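Local coordinates for protein SidF, inhibitor of growth family, member 3 (Legionella pneumophila subsp. pneumophila, PDB 4FYE) that probably removes a phosphate from phosphoinositide lipids, acting as a phosphatidylinositol phosphate phosphatase at membranes, at residues T253-S256 against D257-T261. The protein carries 1 engineered substitution. Residues are numbered along the deposited sequence; the frame is centred on the assembly and turned at random.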
# COMPACT_ATOMS: atom_id res chain seq x y z
N THR A 253 15.29 -8.14 8.38
CA THR A 253 16.71 -8.40 8.37
C THR A 253 17.00 -9.83 8.03
O THR A 253 16.24 -10.75 8.44
CB THR A 253 17.53 -7.87 9.61
OG1 THR A 253 18.01 -8.93 10.41
CG2 THR A 253 16.89 -6.89 10.43
N ARG A 254 18.07 -10.04 7.26
CA ARG A 254 18.56 -11.39 6.94
C ARG A 254 19.79 -11.77 7.78
O ARG A 254 20.81 -11.05 7.76
CB ARG A 254 18.91 -11.50 5.46
CG ARG A 254 19.18 -12.93 5.00
CD ARG A 254 19.84 -12.83 3.65
NE ARG A 254 19.92 -14.06 2.89
CZ ARG A 254 21.03 -14.76 2.76
NH1 ARG A 254 22.12 -14.37 3.40
NH2 ARG A 254 21.04 -15.86 2.01
N HIS A 255 19.71 -12.89 8.48
CA HIS A 255 20.80 -13.23 9.43
C HIS A 255 21.91 -13.91 8.70
O HIS A 255 21.67 -14.38 7.57
CB HIS A 255 20.27 -13.99 10.64
CG HIS A 255 19.16 -13.27 11.34
ND1 HIS A 255 19.37 -12.12 12.02
CD2 HIS A 255 17.78 -13.49 11.35
CE1 HIS A 255 18.19 -11.64 12.48
NE2 HIS A 255 17.22 -12.49 12.09
N SER A 256 23.12 -13.93 9.27
CA SER A 256 24.28 -14.45 8.52
C SER A 256 24.06 -15.87 8.03
O SER A 256 24.54 -16.22 6.95
CB SER A 256 25.57 -14.35 9.31
OG SER A 256 25.35 -14.79 10.63
N ASP A 257 23.29 -16.66 8.78
CA ASP A 257 22.96 -18.04 8.36
C ASP A 257 21.84 -18.08 7.28
O ASP A 257 21.45 -19.15 6.82
CB ASP A 257 22.62 -18.94 9.59
CG ASP A 257 21.34 -18.49 10.32
OD1 ASP A 257 20.61 -17.62 9.77
OD2 ASP A 257 21.05 -18.98 11.44
N GLY A 258 21.30 -16.91 6.90
CA GLY A 258 20.24 -16.89 5.88
C GLY A 258 18.81 -17.09 6.39
O GLY A 258 17.88 -17.27 5.60
N THR A 259 18.61 -17.02 7.70
CA THR A 259 17.24 -16.89 8.22
C THR A 259 16.80 -15.44 8.23
O THR A 259 17.58 -14.53 7.97
CB THR A 259 17.10 -17.48 9.64
OG1 THR A 259 18.11 -16.91 10.48
CG2 THR A 259 17.22 -19.00 9.56
N VAL A 260 15.55 -15.22 8.60
CA VAL A 260 14.99 -13.93 8.44
C VAL A 260 14.22 -13.54 9.68
O VAL A 260 13.58 -14.38 10.28
CB VAL A 260 14.09 -13.99 7.21
CG1 VAL A 260 12.84 -13.20 7.41
CG2 VAL A 260 14.87 -13.54 5.99
N THR A 261 14.32 -12.28 10.09
CA THR A 261 13.32 -11.70 11.00
C THR A 261 12.59 -10.60 10.20
O THR A 261 13.23 -9.77 9.53
CB THR A 261 14.03 -11.11 12.23
OG1 THR A 261 14.75 -12.16 12.88
CG2 THR A 261 13.06 -10.50 13.23
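H255 reaches back across the hairpin to T261, and its side chain, followed outward, illustrates how one residue can tie a tight turn to the strands it joins. CB passes T259 OG1 at 3.6 Å and D257 OD1 at 3.7 Å. With CG lying anti to the carbonyl carbon (chi1 -55°), the ring turns back along the strands: CD2 lies 3.5 Å from both T259 O and T259 OG1, and T253 O sits over one face, offset toward the rim. At the tip, NE2 and T261 OG1 share a nearly straight hydrogen bond of 2.6 Å in the ring plane. ND1 is hydrogen-bonded to OE2 of E198, so both ring nitrogens are engaged and ring rotation is restrained. Beside H255 CB, D257 OD1 accepts from T259 N in an Asx turn and, through its syn lone pair, from T259 OG1. R254, on the sheet face it shares with V260, extends so that G258 CA lies over one face of its guanidinium. H255 N donates to T259 O at 2.7 Å, while T253 and T261 exchange paired backbone bonds. G258 N closes on H255 O, meeting it above the carbonyl plane. This type I turn with a G1 bulge at G258 makes a 3:5 beta hairpin, whose second strand, 260-268, is an edge strand of the six-stranded mixed sheet.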